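Local coordinates for protein (hdlp (histone deacetylase-like protein)) (PDB 1C3P) that belongs to the histone deacetylase family, binds zinc and probably works as a deacetylase, with a proposed role in acetoin degradation, at residues I162-L167 against V185-L190; V250-L255 against V290-G295; Y297-L302 against K331-E336; E320-K325 against E349-P354. One frame throughout, in Å; residues are numbered along the deposited sequence.

Interactions 1 and 2 lie in the core and hold one parallel sheet together: strands 162-166 and 250-254 are neighbours in it, and Ile165 N of the first contact probably bonds to Leu252 O of the second. Both combine ladders of backbone hydrogen bonds with apolar side chains on the two faces. Interactions 3 and 4 are partly buried, about 15 Å apart between centres, and both use helix 324-332. Interaction 3 has no hydrogen bond across it and rests on ring and aliphatic packing, whereas interaction 4 has one backbone bond and a leucine pair. Interactions 1 and 3 are on opposite sides of the chain's centre.

Interaction 1. Residues I162-L167 against V185-L190; sequences ILYIDL and VFVLSL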
# COMPACT_ATOMS: atom_id res chain seq x y z
N ILE A 162 -6.57 -1.89 17.31
CA ILE A 162 -6.51 -1.95 15.85
C ILE A 162 -5.10 -2.28 15.39
O ILE A 162 -4.15 -1.69 15.84
CB ILE A 162 -6.94 -0.58 15.30
CG1 ILE A 162 -8.35 -0.28 15.81
CG2 ILE A 162 -6.89 -0.58 13.79
CD1 ILE A 162 -8.79 1.14 15.64
N LEU A 163 -4.97 -3.25 14.49
CA LEU A 163 -3.66 -3.64 14.00
C LEU A 163 -3.53 -3.21 12.56
O LEU A 163 -4.47 -3.37 11.79
CB LEU A 163 -3.50 -5.16 14.10
CG LEU A 163 -2.33 -5.84 13.38
CD1 LEU A 163 -1.01 -5.39 14.02
CD2 LEU A 163 -2.47 -7.35 13.44
N TYR A 164 -2.39 -2.65 12.21
CA TYR A 164 -2.12 -2.25 10.83
C TYR A 164 -0.87 -3.02 10.39
O TYR A 164 0.15 -3.00 11.08
CB TYR A 164 -1.86 -0.76 10.74
CG TYR A 164 -1.48 -0.30 9.35
CD1 TYR A 164 -2.42 -0.21 8.31
CD2 TYR A 164 -0.17 0.03 9.07
CE1 TYR A 164 -2.02 0.21 7.03
CE2 TYR A 164 0.23 0.44 7.83
CZ TYR A 164 -0.68 0.54 6.82
OH TYR A 164 -0.20 1.00 5.60
N ILE A 165 -0.95 -3.71 9.26
CA ILE A 165 0.18 -4.48 8.75
C ILE A 165 0.52 -3.91 7.38
O ILE A 165 -0.34 -3.80 6.51
CB ILE A 165 -0.17 -5.97 8.60
CG1 ILE A 165 -0.61 -6.53 9.96
CG2 ILE A 165 1.01 -6.72 8.02
CD1 ILE A 165 -1.28 -7.91 9.87
N ASP A 166 1.79 -3.55 7.19
CA ASP A 166 2.24 -2.92 5.96
C ASP A 166 3.27 -3.77 5.21
O ASP A 166 4.43 -3.89 5.61
CB ASP A 166 2.81 -1.53 6.33
CG ASP A 166 3.09 -0.65 5.12
OD1 ASP A 166 3.97 -1.03 4.32
OD2 ASP A 166 2.44 0.41 4.98
N LEU A 167 2.84 -4.38 4.11
CA LEU A 167 3.75 -5.24 3.35
C LEU A 167 4.47 -4.56 2.19
O LEU A 167 5.20 -5.22 1.44
CB LEU A 167 2.99 -6.48 2.84
CG LEU A 167 2.41 -7.31 3.99
CD1 LEU A 167 1.81 -8.59 3.43
CD2 LEU A 167 3.51 -7.66 5.01
N VAL A 185 -3.30 1.19 18.96
CA VAL A 185 -2.99 0.81 17.60
C VAL A 185 -1.62 0.15 17.61
O VAL A 185 -0.73 0.60 18.34
CB VAL A 185 -2.97 2.05 16.67
CG1 VAL A 185 -2.73 1.61 15.21
CG2 VAL A 185 -4.29 2.81 16.80
N PHE A 186 -1.48 -0.92 16.84
CA PHE A 186 -0.22 -1.63 16.73
C PHE A 186 0.12 -1.60 15.26
O PHE A 186 -0.71 -1.96 14.43
CB PHE A 186 -0.35 -3.09 17.21
CG PHE A 186 0.97 -3.80 17.30
CD1 PHE A 186 1.49 -4.18 18.53
CD2 PHE A 186 1.72 -4.05 16.15
CE1 PHE A 186 2.74 -4.79 18.62
CE2 PHE A 186 2.97 -4.66 16.23
CZ PHE A 186 3.48 -5.02 17.48
N VAL A 187 1.33 -1.16 14.92
CA VAL A 187 1.74 -1.10 13.53
C VAL A 187 2.90 -2.04 13.29
O VAL A 187 3.88 -2.03 14.02
CB VAL A 187 2.20 0.35 13.14
CG1 VAL A 187 2.73 0.38 11.69
CG2 VAL A 187 1.05 1.33 13.30
N LEU A 188 2.76 -2.88 12.27
CA LEU A 188 3.81 -3.81 11.87
C LEU A 188 4.18 -3.50 10.44
O LEU A 188 3.31 -3.45 9.56
CB LEU A 188 3.35 -5.27 11.94
CG LEU A 188 4.20 -6.31 11.18
CD1 LEU A 188 5.61 -6.41 11.75
CD2 LEU A 188 3.51 -7.67 11.27
N SER A 189 5.45 -3.28 10.18
CA SER A 189 5.85 -3.04 8.81
C SER A 189 7.06 -3.85 8.42
O SER A 189 8.03 -3.89 9.17
CB SER A 189 6.19 -1.57 8.56
OG SER A 189 6.57 -1.43 7.21
N LEU A 190 7.02 -4.52 7.28
CA LEU A 190 8.20 -5.21 6.79
C LEU A 190 8.60 -4.26 5.65
O LEU A 190 7.73 -3.75 4.95
CB LEU A 190 7.92 -6.59 6.19
CG LEU A 190 7.08 -7.70 6.82
CD1 LEU A 190 7.65 -9.03 6.35
CD2 LEU A 190 7.08 -7.62 8.31
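Ile162 to Asp166 pair one for one with Val185 to Ser189 as neighbouring parallel strands, their axes 4.7 Å apart and their directions within 10° of each other. Five backbone hydrogen bonds lace them together: the N and O of Phe186 bond to Ile162 O and Tyr164 N, those of Leu188 to Tyr164 O and Asp166 N, and Leu190 N reaches Asp166 O. The Asp166 N to Leu188 O bond, at 2.8 Å, is the shortest of the five.

On one face, Leu163 and Phe186 lie alongside each other, pointing the same way. With Leu163 CG anti to the backbone N (chi1 167°), the CD1 branch leans across to the neighbouring strand and comes 3.7 Å from Phe186 CD2. Farther along this face Ile165 CG2 is 4.2 Å from Leu188 CD2. On the other face Tyr164 and Val187 run side by side, and Val187 CG1 meets the edge of the phenol ring near its plane, 3.9 Å from CD2. Beyond the last bridge Leu167 CD2 packs 4.0 Å from Leu190 CG.

Helix 173-179 connects the two strands, making them a beta-alpha-beta unit of the alpha/beta deacetylase fold. Asp166 at the end of the first strand lies close to Asp168, a zinc ligand of this protein. Helix 228-245 packs on the face of Leu163, Phe186 and Leu188, helix 146-156 on that of Ile162, Tyr164 and Val185, and strand 250-254 flanks strand 162-166 on its other edge.

Interaction 2. Residues V250-L255 against V290-G295; sequences VYLLQL and VYLGGG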
# COMPACT_ATOMS: atom_id res chain seq x y z
N VAL A 250 -9.70 -5.62 15.11
CA VAL A 250 -9.79 -5.47 13.68
C VAL A 250 -8.43 -5.09 13.14
O VAL A 250 -7.64 -4.49 13.85
CB VAL A 250 -10.82 -4.36 13.30
CG1 VAL A 250 -10.41 -3.02 13.88
CG2 VAL A 250 -10.94 -4.26 11.81
N TYR A 251 -8.14 -5.46 11.90
CA TYR A 251 -6.84 -5.11 11.31
C TYR A 251 -6.98 -4.66 9.85
O TYR A 251 -7.95 -5.00 9.16
CB TYR A 251 -5.88 -6.32 11.39
CG TYR A 251 -6.04 -7.36 10.28
CD1 TYR A 251 -5.37 -7.21 9.07
CD2 TYR A 251 -6.85 -8.48 10.45
CE1 TYR A 251 -5.51 -8.14 8.06
CE2 TYR A 251 -7.01 -9.43 9.43
CZ TYR A 251 -6.34 -9.25 8.24
OH TYR A 251 -6.48 -10.14 7.20
N LEU A 252 -6.02 -3.85 9.40
CA LEU A 252 -5.95 -3.39 8.02
C LEU A 252 -4.60 -3.86 7.50
O LEU A 252 -3.61 -3.89 8.25
CB LEU A 252 -6.03 -1.86 7.90
CG LEU A 252 -7.29 -1.21 8.48
CD1 LEU A 252 -7.09 -0.98 9.96
CD2 LEU A 252 -7.54 0.12 7.79
N LEU A 253 -4.57 -4.22 6.23
CA LEU A 253 -3.37 -4.75 5.57
C LEU A 253 -3.12 -3.97 4.29
O LEU A 253 -4.04 -3.82 3.48
CB LEU A 253 -3.61 -6.23 5.23
CG LEU A 253 -2.67 -6.98 4.30
CD1 LEU A 253 -1.30 -7.09 4.97
CD2 LEU A 253 -3.23 -8.40 4.03
N GLN A 254 -1.90 -3.47 4.11
CA GLN A 254 -1.59 -2.71 2.90
C GLN A 254 -0.72 -3.62 2.05
O GLN A 254 0.23 -4.28 2.52
CB GLN A 254 -0.93 -1.36 3.25
CG GLN A 254 0.58 -1.29 3.21
CD GLN A 254 1.12 -0.67 1.93
OE1 GLN A 254 1.02 0.55 1.70
NE2 GLN A 254 1.69 -1.51 1.08
N LEU A 255 -1.06 -3.65 0.76
CA LEU A 255 -0.44 -4.55 -0.18
C LEU A 255 0.24 -3.94 -1.38
O LEU A 255 -0.10 -4.28 -2.52
CB LEU A 255 -1.54 -5.52 -0.66
CG LEU A 255 -2.20 -6.24 0.52
CD1 LEU A 255 -3.57 -6.77 0.14
CD2 LEU A 255 -1.27 -7.34 0.99
N VAL A 290 -9.32 -5.47 6.60
CA VAL A 290 -9.57 -4.47 5.57
C VAL A 290 -8.32 -4.43 4.70
O VAL A 290 -7.21 -4.25 5.22
CB VAL A 290 -9.85 -3.09 6.24
CG1 VAL A 290 -10.05 -1.98 5.18
CG2 VAL A 290 -11.11 -3.19 7.12
N TYR A 291 -8.49 -4.59 3.39
CA TYR A 291 -7.36 -4.62 2.46
C TYR A 291 -7.18 -3.36 1.61
O TYR A 291 -8.11 -2.88 0.95
CB TYR A 291 -7.50 -5.85 1.56
CG TYR A 291 -7.82 -7.09 2.36
CD1 TYR A 291 -9.01 -7.80 2.16
CD2 TYR A 291 -6.96 -7.53 3.36
CE1 TYR A 291 -9.34 -8.91 2.96
CE2 TYR A 291 -7.27 -8.63 4.16
CZ TYR A 291 -8.46 -9.31 3.96
OH TYR A 291 -8.74 -10.39 4.76
N LEU A 292 -5.96 -2.85 1.61
CA LEU A 292 -5.62 -1.62 0.88
C LEU A 292 -4.49 -1.87 -0.09
O LEU A 292 -3.71 -2.81 0.07
CB LEU A 292 -5.17 -0.53 1.87
CG LEU A 292 -6.06 -0.22 3.07
CD1 LEU A 292 -5.37 0.88 3.93
CD2 LEU A 292 -7.42 0.24 2.60
N GLY A 293 -4.38 -1.00 -1.10
CA GLY A 293 -3.30 -1.12 -2.07
C GLY A 293 -2.05 -0.51 -1.45
O GLY A 293 -1.90 -0.47 -0.23
N GLY A 294 -1.17 -0.01 -2.29
CA GLY A 294 0.04 0.60 -1.78
C GLY A 294 0.95 0.94 -2.93
O GLY A 294 0.51 0.93 -4.08
N GLY A 295 2.21 1.24 -2.62
CA GLY A 295 3.18 1.58 -3.64
C GLY A 295 3.37 0.41 -4.59
O GLY A 295 3.25 -0.75 -4.20
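Val290 is gripped through its backbone by strand 250-254: its N bonds to Tyr251 O at 2.9 Å, in the carbonyl plane, and its O takes Leu253 N at 2.8 Å. Its side chain lies beside that of Leu252, both pointing the same way, with Val290 CB 3.9 Å from Leu252 CG. Tyr291 projects from the other face, where its ring crosses Leu253 obliquely, CD2 to CD2 3.9 Å. The hydroxyl of Tyr251 arrives at the edge of this ring, 3.5 Å from Tyr291 CE2. The polar ends of the two tyrosines are held elsewhere: Tyr251 OH bonds to Gly287 O, and Tyr291 OH to Glu288 OE1 and Gly289 N.

These parallel strands form a beta-alpha-beta unit through helix 272-286, which packs on the tyrosine face, while helix 98-118 covers Val290 and Leu292.

Leu292 continues the ladder, its N bonding to Leu253 O at 2.9 Å. Its own carbonyl receives Leu255 N, also at 2.9 Å, with the donor tilted 31° from the carbonyl plane. Leu255 rests CB 3.5 Å from the same Leu292 O, with CG and CD1 following along that carbonyl.

Interaction 3. Residues Y297-L302 against K331-E336; sequences YHPYAL and KSIDFE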
# COMPACT_ATOMS: atom_id res chain seq x y z
N TYR A 297 5.15 0.48 -8.78
CA TYR A 297 5.44 1.40 -9.86
C TYR A 297 5.68 0.80 -11.24
O TYR A 297 5.99 1.53 -12.18
CB TYR A 297 6.64 2.26 -9.42
CG TYR A 297 6.47 2.83 -8.02
CD1 TYR A 297 6.75 2.06 -6.87
CD2 TYR A 297 5.95 4.11 -7.83
CE1 TYR A 297 6.52 2.56 -5.58
CE2 TYR A 297 5.72 4.61 -6.55
CZ TYR A 297 6.00 3.85 -5.44
OH TYR A 297 5.74 4.39 -4.19
N HIS A 298 5.53 -0.52 -11.36
CA HIS A 298 5.69 -1.21 -12.64
C HIS A 298 4.27 -1.65 -13.02
O HIS A 298 3.65 -2.43 -12.31
CB HIS A 298 6.55 -2.46 -12.51
CG HIS A 298 6.83 -3.11 -13.83
ND1 HIS A 298 7.93 -2.79 -14.61
CD2 HIS A 298 6.10 -3.97 -14.57
CE1 HIS A 298 7.86 -3.43 -15.76
NE2 HIS A 298 6.75 -4.16 -15.76
N PRO A 299 3.76 -1.16 -14.16
CA PRO A 299 2.41 -1.49 -14.62
C PRO A 299 2.07 -2.97 -14.76
O PRO A 299 0.99 -3.41 -14.37
CB PRO A 299 2.29 -0.72 -15.94
CG PRO A 299 3.73 -0.70 -16.43
CD PRO A 299 4.40 -0.26 -15.14
N TYR A 300 2.98 -3.74 -15.34
CA TYR A 300 2.74 -5.16 -15.52
C TYR A 300 2.71 -5.88 -14.18
O TYR A 300 1.84 -6.73 -13.93
CB TYR A 300 3.83 -5.78 -16.37
CG TYR A 300 3.93 -5.33 -17.81
CD1 TYR A 300 3.25 -4.19 -18.26
CD2 TYR A 300 4.75 -6.00 -18.70
CE1 TYR A 300 3.41 -3.75 -19.58
CE2 TYR A 300 4.91 -5.57 -20.00
CZ TYR A 300 4.24 -4.45 -20.44
OH TYR A 300 4.45 -4.01 -21.72
N ALA A 301 3.68 -5.56 -13.34
CA ALA A 301 3.84 -6.19 -12.04
C ALA A 301 2.62 -5.92 -11.19
O ALA A 301 2.05 -6.83 -10.58
CB ALA A 301 5.09 -5.66 -11.35
N LEU A 302 2.23 -4.65 -11.16
CA LEU A 302 1.08 -4.20 -10.40
C LEU A 302 -0.19 -4.90 -10.85
O LEU A 302 -0.89 -5.50 -10.04
CB LEU A 302 0.95 -2.68 -10.57
CG LEU A 302 -0.24 -1.87 -10.05
CD1 LEU A 302 0.09 -0.39 -10.15
CD2 LEU A 302 -1.49 -2.16 -10.86
N LYS A 331 0.49 -3.65 -23.15
CA LYS A 331 1.43 -3.16 -24.16
C LYS A 331 1.15 -1.71 -24.55
O LYS A 331 2.05 -1.02 -25.02
CB LYS A 331 1.39 -4.06 -25.41
CG LYS A 331 1.76 -5.51 -25.14
CD LYS A 331 1.74 -6.35 -26.41
CE LYS A 331 2.79 -5.88 -27.39
NZ LYS A 331 2.84 -6.73 -28.61
N SER A 332 -0.08 -1.24 -24.32
CA SER A 332 -0.45 0.13 -24.70
C SER A 332 0.04 1.18 -23.71
O SER A 332 0.06 2.37 -24.02
CB SER A 332 -1.97 0.26 -24.84
OG SER A 332 -2.61 0.27 -23.57
N ILE A 333 0.43 0.74 -22.52
CA ILE A 333 0.92 1.64 -21.49
C ILE A 333 2.33 2.12 -21.83
O ILE A 333 3.26 1.32 -21.84
CB ILE A 333 1.00 0.93 -20.13
CG1 ILE A 333 -0.33 0.27 -19.80
CG2 ILE A 333 1.37 1.94 -19.04
CD1 ILE A 333 -0.29 -0.58 -18.56
N ASP A 334 2.50 3.39 -22.15
CA ASP A 334 3.85 3.85 -22.43
C ASP A 334 4.54 3.88 -21.07
O ASP A 334 4.35 4.79 -20.27
CB ASP A 334 3.87 5.24 -23.09
CG ASP A 334 3.18 6.29 -22.26
OD1 ASP A 334 3.34 7.49 -22.58
OD2 ASP A 334 2.46 5.93 -21.30
N PHE A 335 5.33 2.85 -20.81
CA PHE A 335 6.03 2.73 -19.54
C PHE A 335 7.54 2.91 -19.61
O PHE A 335 8.13 3.61 -18.78
CB PHE A 335 5.69 1.39 -18.89
CG PHE A 335 6.61 1.02 -17.77
CD1 PHE A 335 6.77 1.87 -16.68
CD2 PHE A 335 7.37 -0.13 -17.83
CE1 PHE A 335 7.67 1.57 -15.66
CE2 PHE A 335 8.28 -0.44 -16.83
CZ PHE A 335 8.43 0.41 -15.74
N GLU A 336 8.18 2.27 -20.58
CA GLU A 336 9.64 2.35 -20.70
C GLU A 336 10.32 1.80 -19.45
O GLU A 336 10.26 2.39 -18.38
CB GLU A 336 10.09 3.80 -20.92
CG GLU A 336 11.60 3.94 -20.92
CD GLU A 336 12.05 5.38 -20.99
OE1 GLU A 336 11.68 6.16 -20.08
OE2 GLU A 336 12.78 5.72 -21.94
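Phe335 lays one face of its ring against Pro299, whose CD stands 3.6 Å from the ring centroid and 16° off the normal, a CH-pi contact. Proline CG lies beside the root of the ring, 3.6 Å from Phe335 CG. His298 approaches the same ring obliquely and from the same side, the two planes turned 77° apart. The contact is tight here: imidazole CE1 is 3.2 Å from Phe335 CE2, and ND1 is 3.3 Å from that same CE2. With His298 CG anti to the backbone N (chi1 -174°), the imidazole stands beside its own carbonyl carbon, next to the proline that follows, and Pro299 CD lies over one of its faces.

Ile333 adds a second apolar touch, its CD1 reaching 3.7 Å from Pro299 CB. Tyr300 brings its hydroxyl to 4.0 Å from Lys331 CA. An alanine in place of Phe335 removes the ring against Pro299 CD and is likely to open a gap there and leave the imidazole of His298 freer to turn.

The contact joins the start of helix 299-314 to the chain leaving helix 324-332. His298 is the N-cap of the former helix, its O taking Leu302 N, while Met347 and Glu337 also touch its side chain. Just before it, Tyr297 turns its ring away toward the zinc ligands Asp258 and His170.

No hydrogen bond crosses between the two segments, so the attachment depends on one phenyl face against a proline, an oblique imidazole-phenyl pair and aliphatic carbons, on fit of shape rather than on directed polar bonds.

Interaction 4. Residues E320-K325 against E349-P354; sequences EKLNNK and ETLKDP
Glu320 O receives Leu351 N in a backbone hydrogen bond that ties together two irregular chain segments, one leading to the N-cap residue Asn323 of helix 324-332 and the other lying in the loop before helix 362-372. The bond is 3.2 Å long and the N-H points fairly straight at the oxygen (160°), yet the donor stands above the carbonyl plane, 52° out of it. A single such bond with no further ladder fits a crossing of chains rather than strand pairing.

Thr350 adds softer contacts to the same oxygen. Its CA makes a CA-H...O approach to Glu320 O at 3.4 Å, and the methyl CG2 of Thr350 lies against that oxygen at 3.0 Å, a close touch. Were Thr350 an alanine, Glu320 O would be likely to lose the methyl beside it and Glu349 O its hydroxyl donor.

The apolar part is a pair of leucines crossing at about a right angle: Leu322 CD2 reaches Leu351 CG at 4.2 Å and Leu351 CB at the same distance. Each also has a helix to pack on, Leu322 on Phe34 of helix 28-37 and Leu351 on Thr307 and Leu308 of helix 299-314, so the pair bridges these two helices.

Two further hydrogen bonds hold Thr350 itself. Its O is bonded by Arg304 NH1, and with OG1 beside the backbone N (chi1 -61°), the hydroxyl reaches back along its own segment and donates to Glu349 O at 2.6 Å, from above the plane of that carbonyl.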
# COMPACT_ATOMS: atom_id res chain seq x y z
N GLU A 320 -4.11 -19.29 -16.13
CA GLU A 320 -2.66 -19.36 -16.15
C GLU A 320 -2.06 -18.38 -17.16
O GLU A 320 -0.91 -18.00 -17.04
CB GLU A 320 -2.17 -20.78 -16.42
CG GLU A 320 -2.60 -21.37 -17.73
CD GLU A 320 -1.98 -22.74 -17.95
OE1 GLU A 320 -0.74 -22.81 -18.06
OE2 GLU A 320 -2.73 -23.73 -18.01
N LYS A 321 -2.87 -17.95 -18.11
CA LYS A 321 -2.40 -17.04 -19.15
C LYS A 321 -3.23 -15.76 -19.25
O LYS A 321 -4.37 -15.72 -18.79
CB LYS A 321 -2.49 -17.77 -20.49
CG LYS A 321 -3.93 -18.15 -20.84
CD LYS A 321 -4.55 -19.09 -19.79
CE LYS A 321 -6.06 -19.23 -19.97
NZ LYS A 321 -6.41 -19.71 -21.33
N LEU A 322 -2.65 -14.73 -19.86
CA LEU A 322 -3.38 -13.48 -20.09
C LEU A 322 -4.03 -13.64 -21.47
O LEU A 322 -3.44 -14.27 -22.34
CB LEU A 322 -2.45 -12.28 -20.13
CG LEU A 322 -1.67 -11.93 -18.87
CD1 LEU A 322 -1.06 -10.55 -19.07
CD2 LEU A 322 -2.59 -11.94 -17.65
N ASN A 323 -5.23 -13.09 -21.66
CA ASN A 323 -5.89 -13.21 -22.97
C ASN A 323 -5.37 -12.07 -23.83
O ASN A 323 -4.57 -11.26 -23.36
CB ASN A 323 -7.41 -13.08 -22.84
CG ASN A 323 -7.86 -11.64 -22.69
OD1 ASN A 323 -7.45 -10.95 -21.76
ND2 ASN A 323 -8.70 -11.18 -23.62
N ASN A 324 -5.83 -11.98 -25.08
CA ASN A 324 -5.34 -10.93 -25.97
C ASN A 324 -5.69 -9.51 -25.54
O ASN A 324 -4.84 -8.61 -25.60
CB ASN A 324 -5.83 -11.16 -27.40
CG ASN A 324 -5.18 -12.35 -28.04
OD1 ASN A 324 -3.95 -12.44 -28.10
ND2 ASN A 324 -5.99 -13.27 -28.53
N LYS A 325 -6.92 -9.30 -25.12
CA LYS A 325 -7.35 -7.98 -24.70
C LYS A 325 -6.42 -7.48 -23.59
O LYS A 325 -5.97 -6.34 -23.60
CB LYS A 325 -8.79 -8.04 -24.21
CG LYS A 325 -9.39 -6.70 -23.87
CD LYS A 325 -10.91 -6.80 -23.79
CE LYS A 325 -11.48 -7.27 -25.12
NZ LYS A 325 -12.97 -7.32 -25.13
N GLU A 349 3.09 -13.30 -20.85
CA GLU A 349 2.83 -14.69 -21.18
C GLU A 349 2.20 -15.55 -20.09
O GLU A 349 1.84 -16.71 -20.33
CB GLU A 349 4.14 -15.34 -21.64
CG GLU A 349 4.78 -14.66 -22.84
CD GLU A 349 3.85 -14.62 -24.04
OE1 GLU A 349 3.13 -15.62 -24.27
OE2 GLU A 349 3.85 -13.61 -24.77
N THR A 350 2.06 -15.00 -18.89
CA THR A 350 1.46 -15.74 -17.79
C THR A 350 1.03 -14.77 -16.71
O THR A 350 1.60 -13.69 -16.57
CB THR A 350 2.44 -16.73 -17.17
OG1 THR A 350 2.84 -17.70 -18.16
CG2 THR A 350 1.80 -17.46 -16.00
N LEU A 351 0.04 -15.17 -15.92
CA LEU A 351 -0.44 -14.31 -14.86
C LEU A 351 0.44 -14.49 -13.62
O LEU A 351 0.85 -13.51 -12.99
CB LEU A 351 -1.90 -14.65 -14.54
CG LEU A 351 -2.70 -13.57 -13.81
CD1 LEU A 351 -4.15 -14.00 -13.71
CD2 LEU A 351 -2.12 -13.32 -12.44
N LYS A 352 0.74 -15.74 -13.29
CA LYS A 352 1.57 -16.05 -12.12
C LYS A 352 3.02 -16.26 -12.53
O LYS A 352 3.29 -16.92 -13.52
CB LYS A 352 1.05 -17.34 -11.47
CG LYS A 352 -0.30 -17.19 -10.81
CD LYS A 352 -0.98 -18.54 -10.54
CE LYS A 352 -0.16 -19.45 -9.64
NZ LYS A 352 -0.88 -20.74 -9.42
N ASP A 353 3.97 -15.67 -11.80
CA ASP A 353 5.35 -15.94 -12.17
C ASP A 353 5.84 -17.12 -11.33
O ASP A 353 5.20 -17.52 -10.36
CB ASP A 353 6.27 -14.71 -12.01
CG ASP A 353 6.05 -13.96 -10.73
OD1 ASP A 353 5.12 -13.12 -10.68
OD2 ASP A 353 6.81 -14.19 -9.77
N PRO A 354 6.95 -17.74 -11.74
CA PRO A 354 7.50 -18.88 -10.99
C PRO A 354 8.00 -18.41 -9.64
O PRO A 354 8.30 -17.23 -9.45
CB PRO A 354 8.65 -19.34 -11.88
CG PRO A 354 9.13 -18.03 -12.45
CD PRO A 354 7.79 -17.47 -12.91